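Local coordinates for protein sugar-phosphate aldolase (PDB 1PVT) that is a sugar-phosphate aldolase of the class II aldolase and adducin family, built on a central mixed beta-sheet with helices on both faces, at residues V32-R37 / Y59-A64; C80-L85 / G97-E102; P145-I150 / E214-I219. All blocks are in the same frame, centred on the assembly; numbering follows the deposited sequence.

Interaction 1: V32-R37 / Y59-A64; sequences VRLDER and YLLITA
Tyr59 reaches from its strand to Leu34, Glu36 and Arg37, and its side chain can be followed from base to tip. Tyr59 CB lies 3.8 Å from Leu34 CB, an apolar contact on the face of the sheet they share. The first torsion sets CG beside the backbone N and anti to the carbonyl carbon (chi1 -69°). The ring is thereby carried along the turn after Leu34. Tyr59 CD2, in the ring, comes to 3.4 Å from Glu36 O. Next, CE2 meets Arg37 CG. At the tip, Tyr59 OH lies 3.1 Å from Arg37 CD. Arg37 runs extended from CG to NE, and NE comes to the ring edge, in its plane. The guanidinium and ring planes are 59° apart. The polar ends look to other partners: Tyr59 OH bonds to Tyr41 OH, and Arg37 NH2 forms a salt bridge with Glu57. Beyond Tyr59 the two strands pair antiparallel. Val32 N donates to Leu61 O at 2.7 Å, and Leu61 N returns a bond to Val32 O at 2.8 Å. Leu34 N also bonds to Tyr59 O at 2.6 Å. Leu34 CD1 touches Leu61 CD1 at 4.0 Å on the face covered by helix 2-19. Arg33 and Leu60 point to the other face, where His110 of helix 103-115 packs on both. The contact thus combines backbone pairing between strands with apolar packing, while the aliphatic part of Arg37 lies against the tyrosine and its charge is met by Glu57.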
loop_
_atom_site.group_PDB
_atom_site.type_symbol
_atom_site.label_atom_id
_atom_site.label_comp_id
_atom_site.label_asym_id
_atom_site.label_seq_id
_atom_site.Cartn_x
_atom_site.Cartn_y
_atom_site.Cartn_z
ATOM N N VAL A 32 8.031 1.795 -1.997
ATOM C CA VAL A 32 8.338 2.087 -3.388
ATOM C C VAL A 32 9.538 1.254 -3.809
ATOM O O VAL A 32 10.524 1.134 -3.072
ATOM C CB VAL A 32 8.662 3.595 -3.602
ATOM C CG1 VAL A 32 8.730 3.916 -5.106
ATOM C CG2 VAL A 32 7.607 4.453 -2.918
ATOM N N ARG A 33 9.443 0.681 -5.002
ATOM C CA ARG A 33 10.508 -0.148 -5.535
ATOM C C ARG A 33 11.428 0.685 -6.408
ATOM O O ARG A 33 10.998 1.276 -7.395
ATOM C CB ARG A 33 9.897 -1.300 -6.337
ATOM C CG ARG A 33 10.897 -2.230 -6.977
ATOM C CD ARG A 33 10.259 -3.574 -7.267
ATOM N NE ARG A 33 8.938 -3.456 -7.889
ATOM C CZ ARG A 33 8.723 -3.204 -9.176
ATOM N NH1 ARG A 33 9.740 -3.038 -10.007
ATOM N NH2 ARG A 33 7.482 -3.131 -9.633
ATOM N N LEU A 34 12.694 0.755 -6.017
ATOM C CA LEU A 34 13.684 1.495 -6.780
ATOM C C LEU A 34 14.168 0.614 -7.931
ATOM O O LEU A 34 14.415 -0.585 -7.756
ATOM C CB LEU A 34 14.858 1.877 -5.877
ATOM C CG LEU A 34 14.865 3.277 -5.261
ATOM C CD1 LEU A 34 13.477 3.890 -5.331
ATOM C CD2 LEU A 34 15.380 3.198 -3.823
ATOM N N ASP A 35 14.298 1.215 -9.109
ATOM C CA ASP A 35 14.744 0.517 -10.318
ATOM C C ASP A 35 16.264 0.306 -10.369
ATOM O O ASP A 35 16.755 -0.826 -10.340
ATOM C CB ASP A 35 14.289 1.318 -11.540
ATOM C CG ASP A 35 14.358 2.820 -11.302
ATOM O OD1 ASP A 35 13.614 3.329 -10.429
ATOM O OD2 ASP A 35 15.165 3.493 -11.978
ATOM N N GLU A 36 16.999 1.408 -10.446
ATOM C CA GLU A 36 18.452 1.370 -10.508
ATOM C C GLU A 36 19.008 0.910 -9.167
ATOM O O GLU A 36 18.569 -0.101 -8.616
ATOM C CB GLU A 36 18.972 2.764 -10.843
ATOM C CG GLU A 36 18.123 3.460 -11.885
ATOM C CD GLU A 36 18.355 4.952 -11.932
ATOM O OE1 GLU A 36 19.437 5.364 -12.397
ATOM O OE2 GLU A 36 17.456 5.709 -11.498
ATOM N N ARG A 37 19.982 1.658 -8.655
ATOM C CA ARG A 37 20.609 1.360 -7.372
ATOM C C ARG A 37 20.993 2.671 -6.720
ATOM O O ARG A 37 21.344 3.630 -7.401
ATOM C CB ARG A 37 21.858 0.505 -7.560
ATOM C CG ARG A 37 21.608 -0.725 -8.391
ATOM C CD ARG A 37 22.647 -1.787 -8.131
ATOM N NE ARG A 37 22.291 -3.039 -8.790
ATOM C CZ ARG A 37 22.968 -4.171 -8.640
ATOM N NH1 ARG A 37 24.032 -4.192 -7.848
ATOM N NH2 ARG A 37 22.589 -5.276 -9.275
ATOM N N TYR A 59 15.831 -2.983 -4.692
ATOM C CA TYR A 59 16.032 -1.944 -3.693
ATOM C C TYR A 59 14.665 -1.332 -3.465
ATOM O O TYR A 59 14.025 -0.869 -4.406
ATOM C CB TYR A 59 16.952 -0.844 -4.206
ATOM C CG TYR A 59 18.386 -1.238 -4.390
ATOM C CD1 TYR A 59 19.294 -1.173 -3.337
ATOM C CD2 TYR A 59 18.854 -1.619 -5.642
ATOM C CE1 TYR A 59 20.641 -1.465 -3.537
ATOM C CE2 TYR A 59 20.187 -1.916 -5.850
ATOM C CZ TYR A 59 21.080 -1.835 -4.805
ATOM O OH TYR A 59 22.407 -2.098 -5.062
ATOM N N LEU A 60 14.198 -1.334 -2.227
ATOM C CA LEU A 60 12.907 -0.736 -1.975
ATOM C C LEU A 60 12.883 0.122 -0.715
ATOM O O LEU A 60 13.531 -0.180 0.302
ATOM C CB LEU A 60 11.801 -1.803 -1.915
ATOM C CG LEU A 60 11.408 -2.364 -0.543
ATOM C CD1 LEU A 60 9.979 -2.898 -0.575
ATOM C CD2 LEU A 60 12.393 -3.439 -0.133
ATOM N N LEU A 61 12.134 1.217 -0.827
ATOM C CA LEU A 61 11.937 2.177 0.240
ATOM C C LEU A 61 10.624 1.800 0.897
ATOM O O LEU A 61 9.610 1.639 0.222
ATOM C CB LEU A 61 11.839 3.592 -0.342
ATOM C CG LEU A 61 13.138 4.308 -0.734
ATOM C CD1 LEU A 61 12.850 5.431 -1.724
ATOM C CD2 LEU A 61 13.820 4.828 0.534
ATOM N N ILE A 62 10.645 1.636 2.209
ATOM C CA ILE A 62 9.431 1.285 2.914
ATOM C C ILE A 62 9.449 1.942 4.279
ATOM O O ILE A 62 10.498 2.107 4.892
ATOM C CB ILE A 62 9.299 -0.244 3.077
ATOM C CG1 ILE A 62 7.934 -0.597 3.673
ATOM C CG2 ILE A 62 10.390 -0.760 3.991
ATOM C CD1 ILE A 62 7.658 -2.085 3.737
ATOM N N THR A 63 8.276 2.342 4.743
ATOM C CA THR A 63 8.169 2.980 6.037
ATOM C C THR A 63 8.704 1.993 7.064
ATOM O O THR A 63 8.592 0.782 6.887
ATOM C CB THR A 63 6.693 3.373 6.350
ATOM O OG1 THR A 63 5.808 2.315 5.962
ATOM C CG2 THR A 63 6.307 4.618 5.591
ATOM N N ALA A 64 9.315 2.522 8.117
ATOM C CA ALA A 64 9.878 1.710 9.190
ATOM C C ALA A 64 8.796 1.277 10.157
ATOM O O ALA A 64 7.642 1.657 10.027
ATOM C CB ALA A 64 10.947 2.488 9.940
#

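Interaction 2: C80-L85 / G97-E102; sequences CLLHVL and GKPTSE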
loop_
_atom_site.group_PDB
_atom_site.type_symbol
_atom_site.label_atom_id
_atom_site.label_comp_id
_atom_site.label_asym_id
_atom_site.label_seq_id
_atom_site.Cartn_x
_atom_site.Cartn_y
_atom_site.Cartn_z
ATOM N N CYS A 80 12.772 3.600 5.304
ATOM C CA CYS A 80 13.886 2.681 5.080
ATOM C C CYS A 80 14.197 2.392 3.620
ATOM O O CYS A 80 13.305 2.129 2.811
ATOM C CB CYS A 80 13.639 1.347 5.802
ATOM S SG CYS A 80 13.677 1.408 7.612
ATOM N N LEU A 81 15.483 2.473 3.294
ATOM C CA LEU A 81 15.959 2.152 1.960
ATOM C C LEU A 81 16.570 0.787 2.178
ATOM O O LEU A 81 17.417 0.611 3.049
ATOM C CB LEU A 81 17.046 3.105 1.485
ATOM C CG LEU A 81 17.755 2.519 0.259
ATOM C CD1 LEU A 81 16.771 2.322 -0.883
ATOM C CD2 LEU A 81 18.866 3.443 -0.166
ATOM N N LEU A 82 16.141 -0.185 1.396
ATOM C CA LEU A 82 16.655 -1.519 1.590
ATOM C C LEU A 82 17.105 -2.180 0.316
ATOM O O LEU A 82 16.608 -1.880 -0.771
ATOM C CB LEU A 82 15.577 -2.385 2.218
ATOM C CG LEU A 82 14.910 -1.811 3.457
ATOM C CD1 LEU A 82 13.737 -2.702 3.811
ATOM C CD2 LEU A 82 15.915 -1.706 4.610
ATOM N N HIS A 83 18.058 -3.087 0.460
ATOM C CA HIS A 83 18.534 -3.846 -0.675
ATOM C C HIS A 83 18.058 -5.264 -0.375
ATOM O O HIS A 83 18.441 -5.868 0.640
ATOM C CB HIS A 83 20.058 -3.782 -0.788
ATOM C CG HIS A 83 20.594 -4.435 -2.025
ATOM N ND1 HIS A 83 20.039 -4.237 -3.272
ATOM C CD2 HIS A 83 21.633 -5.285 -2.207
ATOM C CE1 HIS A 83 20.710 -4.937 -4.168
ATOM N NE2 HIS A 83 21.683 -5.582 -3.549
ATOM N N VAL A 84 17.188 -5.769 -1.246
ATOM C CA VAL A 84 16.624 -7.098 -1.087
ATOM C C VAL A 84 17.419 -8.140 -1.865
ATOM O O VAL A 84 17.390 -8.200 -3.103
ATOM C CB VAL A 84 15.142 -7.113 -1.521
ATOM C CG1 VAL A 84 14.569 -8.508 -1.401
ATOM C CG2 VAL A 84 14.346 -6.161 -0.641
ATOM N N LEU A 85 18.147 -8.949 -1.100
ATOM C CA LEU A 85 18.976 -10.005 -1.647
ATOM C C LEU A 85 18.416 -11.342 -1.266
ATOM O O LEU A 85 18.100 -11.588 -0.096
ATOM C CB LEU A 85 20.401 -9.904 -1.114
ATOM C CG LEU A 85 21.165 -8.720 -1.693
ATOM C CD1 LEU A 85 22.489 -8.596 -0.978
ATOM C CD2 LEU A 85 21.341 -8.900 -3.205
ATOM N N GLY A 97 15.295 2.306 12.126
ATOM C CA GLY A 97 14.827 1.061 12.708
ATOM C C GLY A 97 14.660 -0.013 11.650
ATOM O O GLY A 97 15.225 0.083 10.562
ATOM N N LYS A 98 13.902 -1.051 11.972
ATOM C CA LYS A 98 13.654 -2.112 11.012
ATOM C C LYS A 98 12.408 -1.690 10.265
ATOM O O LYS A 98 11.605 -0.920 10.784
ATOM C CB LYS A 98 13.403 -3.436 11.727
ATOM C CG LYS A 98 14.621 -3.963 12.434
ATOM C CD LYS A 98 14.300 -5.191 13.253
ATOM C CE LYS A 98 15.574 -5.885 13.719
ATOM N NZ LYS A 98 16.386 -6.394 12.569
ATOM N N PRO A 99 12.224 -2.178 9.033
ATOM C CA PRO A 99 11.018 -1.770 8.315
ATOM C C PRO A 99 9.762 -2.148 9.106
ATOM O O PRO A 99 9.830 -2.694 10.216
ATOM C CB PRO A 99 11.116 -2.542 6.998
ATOM C CG PRO A 99 12.578 -2.768 6.833
ATOM C CD PRO A 99 13.035 -3.099 8.222
ATOM N N THR A 100 8.612 -1.846 8.519
ATOM C CA THR A 100 7.336 -2.150 9.136
ATOM C C THR A 100 7.120 -3.653 9.235
ATOM O O THR A 100 7.672 -4.427 8.461
ATOM C CB THR A 100 6.183 -1.556 8.316
ATOM O OG1 THR A 100 4.965 -2.222 8.665
ATOM C CG2 THR A 100 6.437 -1.730 6.833
ATOM N N SER A 101 6.301 -4.056 10.192
ATOM C CA SER A 101 5.986 -5.460 10.375
ATOM C C SER A 101 5.458 -6.067 9.067
ATOM O O SER A 101 5.758 -7.219 8.753
ATOM C CB SER A 101 4.917 -5.621 11.464
ATOM O OG SER A 101 5.241 -4.892 12.637
ATOM N N GLU A 102 4.672 -5.306 8.304
ATOM C CA GLU A 102 4.113 -5.840 7.060
ATOM C C GLU A 102 5.069 -5.813 5.877
ATOM O O GLU A 102 4.676 -5.981 4.719
ATOM C CB GLU A 102 2.793 -5.136 6.703
ATOM C CG GLU A 102 2.844 -3.632 6.578
ATOM C CD GLU A 102 1.458 -3.043 6.389
ATOM O OE1 GLU A 102 0.576 -3.335 7.224
ATOM O OE2 GLU A 102 1.247 -2.292 5.417
#
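Pro99 packs on Cys80 and Leu82, and just after it Thr100 OG1 makes the one side-chain hydrogen bond within either segment. Thr100 OG1 accepts from Glu102 N at 3.1 Å, with an angle of 151° at the hydrogen, closing an ST turn. Glu102 is the N-cap residue of helix 103-115. Its OE2 bonds to His106 NE2, and weakly to His125 ND1. Across the contact there is no hydrogen bond; the meeting is apolar. The closest approach is made by a methyl of Leu82. Leu82 CD1 comes to 3.2 Å from Pro99 CG, though the exact distance is uncertain at this resolution. Leu82 CD2 lies 4.1 Å from Pro99 CG, so this corner of the proline ring faces both methyls. Leu82 CG is set beside its own backbone N (chi1 -51°), which directs the methyls to the ring. Cys80 CB lies 4.4 Å from the same Pro99 CG. Cys80 SG reaches back toward the start of the loop segment and comes to 3.6 Å from Gly97 O, a packing contact. Tyr90 touches both Leu82 and Pro99, and Ile62 also packs on the proline. The loop from strand 89-92 thus crosses over the sheet before entering its helix. This is a strand-to-helix connection, laid by a proline on a sheet face and finished by an ST turn at the N-terminus of the helix, in the alpha/beta fold of this family.

Interaction 3: P145-I150 / E214-I219; sequences PKMMKI and EKAAEI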
loop_
_atom_site.group_PDB
_atom_site.type_symbol
_atom_site.label_atom_id
_atom_site.label_comp_id
_atom_site.label_asym_id
_atom_site.label_seq_id
_atom_site.Cartn_x
_atom_site.Cartn_y
_atom_site.Cartn_z
ATOM N N PRO A 145 -19.940 -3.307 -6.219
ATOM C CA PRO A 145 -20.276 -3.104 -7.630
ATOM C C PRO A 145 -20.856 -1.727 -7.918
ATOM O O PRO A 145 -20.323 -0.970 -8.734
ATOM C CB PRO A 145 -21.280 -4.216 -7.904
ATOM C CG PRO A 145 -20.842 -5.306 -6.949
ATOM C CD PRO A 145 -20.588 -4.526 -5.695
ATOM N N LYS A 146 -21.962 -1.406 -7.260
ATOM C CA LYS A 146 -22.576 -0.109 -7.474
ATOM C C LYS A 146 -21.601 0.959 -6.997
ATOM O O LYS A 146 -21.531 2.041 -7.573
ATOM C CB LYS A 146 -23.925 -0.018 -6.737
ATOM C CG LYS A 146 -25.071 -0.848 -7.376
ATOM C CD LYS A 146 -25.647 -0.230 -8.670
ATOM C CE LYS A 146 -24.705 -0.370 -9.885
ATOM N NZ LYS A 146 -25.178 0.341 -11.116
HETATM N N MSE A 147 -20.828 0.646 -5.960
HETATM C CA MSE A 147 -19.857 1.603 -5.454
HETATM C C MSE A 147 -18.814 1.844 -6.524
HETATM O O MSE A 147 -18.281 2.939 -6.658
HETATM C CB MSE A 147 -19.149 1.080 -4.208
HETATM C CG MSE A 147 -18.176 2.098 -3.632
HETATM SE SE MSE A 147 -16.766 1.389 -2.502
HETATM C CE MSE A 147 -17.648 1.454 -0.797
HETATM N N MSE A 148 -18.532 0.803 -7.292
HETATM C CA MSE A 148 -17.533 0.882 -8.339
HETATM C C MSE A 148 -17.932 1.712 -9.542
HETATM O O MSE A 148 -17.176 1.807 -10.505
HETATM C CB MSE A 148 -17.134 -0.522 -8.789
HETATM C CG MSE A 148 -16.279 -1.258 -7.776
HETATM SE SE MSE A 148 -14.770 -0.167 -7.224
HETATM C CE MSE A 148 -15.503 0.532 -5.577
ATOM N N LYS A 149 -19.112 2.314 -9.499
ATOM C CA LYS A 149 -19.541 3.140 -10.613
ATOM C C LYS A 149 -20.387 4.291 -10.112
ATOM O O LYS A 149 -21.312 4.737 -10.790
ATOM C CB LYS A 149 -20.324 2.308 -11.637
ATOM C CG LYS A 149 -20.311 2.911 -13.055
ATOM C CD LYS A 149 -20.661 1.882 -14.152
ATOM C CE LYS A 149 -20.390 2.438 -15.560
ATOM N NZ LYS A 149 -20.651 1.456 -16.652
ATOM N N ILE A 150 -20.060 4.773 -8.918
ATOM C CA ILE A 150 -20.790 5.883 -8.327
ATOM C C ILE A 150 -20.440 7.166 -9.050
ATOM O O ILE A 150 -21.210 8.125 -9.050
ATOM C CB ILE A 150 -20.454 6.048 -6.859
ATOM C CG1 ILE A 150 -20.845 4.781 -6.108
ATOM C CG2 ILE A 150 -21.206 7.235 -6.292
ATOM C CD1 ILE A 150 -20.500 4.816 -4.643
ATOM N N GLU A 214 -11.945 6.084 -1.451
ATOM C CA GLU A 214 -12.577 6.664 -0.274
ATOM C C GLU A 214 -13.790 7.496 -0.661
ATOM O O GLU A 214 -14.878 7.336 -0.106
ATOM C CB GLU A 214 -11.597 7.575 0.457
ATOM C CG GLU A 214 -11.350 7.223 1.911
ATOM C CD GLU A 214 -12.613 6.904 2.674
ATOM O OE1 GLU A 214 -13.200 5.828 2.428
ATOM O OE2 GLU A 214 -13.016 7.726 3.523
ATOM N N LYS A 215 -13.587 8.396 -1.615
ATOM C CA LYS A 215 -14.654 9.270 -2.052
ATOM C C LYS A 215 -15.856 8.456 -2.462
ATOM O O LYS A 215 -16.970 8.748 -2.043
ATOM C CB LYS A 215 -14.183 10.147 -3.207
ATOM C CG LYS A 215 -14.953 11.434 -3.301
ATOM C CD LYS A 215 -14.135 12.522 -3.978
ATOM C CE LYS A 215 -14.831 13.896 -3.925
ATOM N NZ LYS A 215 -13.925 15.026 -4.350
ATOM N N ALA A 216 -15.634 7.417 -3.258
ATOM C CA ALA A 216 -16.737 6.578 -3.705
ATOM C C ALA A 216 -17.413 5.925 -2.527
ATOM O O ALA A 216 -18.629 5.836 -2.477
ATOM C CB ALA A 216 -16.243 5.525 -4.644
ATOM N N ALA A 217 -16.620 5.460 -1.575
ATOM C CA ALA A 217 -17.186 4.815 -0.408
ATOM C C ALA A 217 -18.024 5.832 0.320
ATOM O O ALA A 217 -19.157 5.563 0.708
ATOM C CB ALA A 217 -16.091 4.320 0.495
ATOM N N GLU A 218 -17.458 7.018 0.493
ATOM C CA GLU A 218 -18.141 8.080 1.203
ATOM C C GLU A 218 -19.451 8.478 0.542
ATOM O O GLU A 218 -20.454 8.706 1.226
ATOM C CB GLU A 218 -17.234 9.292 1.325
ATOM C CG GLU A 218 -17.783 10.323 2.272
ATOM C CD GLU A 218 -16.710 11.245 2.780
ATOM O OE1 GLU A 218 -15.540 11.082 2.348
ATOM O OE2 GLU A 218 -17.035 12.124 3.614
ATOM N N ILE A 219 -19.445 8.565 -0.784
ATOM C CA ILE A 219 -20.652 8.914 -1.522
ATOM C C ILE A 219 -21.692 7.807 -1.353
ATOM O O ILE A 219 -22.868 8.074 -1.136
ATOM C CB ILE A 219 -20.359 9.085 -3.025
ATOM C CG1 ILE A 219 -19.378 10.230 -3.243
ATOM C CG2 ILE A 219 -21.640 9.385 -3.776
ATOM C CD1 ILE A 219 -18.993 10.437 -4.695
#
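Ile150 and Ile219 lie alongside each other, and the two side chains run antiparallel where they meet. They touch through their shorter branches, Ile150 CG2 to Ile219 CG2 at 3.3 Å, a distance whose exact value is uncertain. In each residue CG2 is the branch anti to the backbone N, while CG1 lies beside it. The longer branch of Ile150 is turned elsewhere. Ile150 CD1 lies over the backbone of the facing helix, near Ala216 O, and 4.3 Å from Ala216 CB. Met147, a selenomethionine, approaches as a long arm. Its CG is anti to the backbone N (chi1 -177°) and the chain stays extended through the next bond. It then bends at the selenium (chi3 -89°), and this turn brings the terminal methyl to the helix. Met147 CE sits 3.4 Å from Ala217 CA and about as near to the CB of that residue. Nearer the base of the arm, Met147 CG touches Ala216 CB at 4.1 Å. The small side chain of Ala216 is consistent with the close backbones, Met147 CA and Ala216 CA being 6.1 Å apart. No hydrogen bond joins the segments; the contact is made by apolar groups and backbone atoms. Residues 145-147 end a short helix, and 148-150 continue as a turn toward helix 152-157. That helix adds Val154 against Ala216. Leu131 of helix 129-134 touches both Met147 and Ala217, and Leu220, one step on in helix 203-224, packs on Met147 and Ile150. The contact therefore lies among helices 129-134, 144-147, 152-157 and 203-224.

Overall arrangement
The three contacts follow one another along the chain, and none nests in or crosses another. Interaction 1 comes first and closes the excursion through strands 45-49 and 52-53, pairing strand 28-34 with strand 58-63. Interaction 2 follows and closes the shorter loop through strand 89-92, setting the lead-in to helix 103-115 on strand 79-84. These two touch, with centres 9 Å apart, because strands 58-63 and 79-84 are neighbours in the sheet. Interaction 3 spans the longest interval and brings the turn after helix 144-147 back to helix 203-224. Its centre is about 32 Å from that of interaction 1 and about 34 Å from that of interaction 2, on the opposite side of the chain's centre.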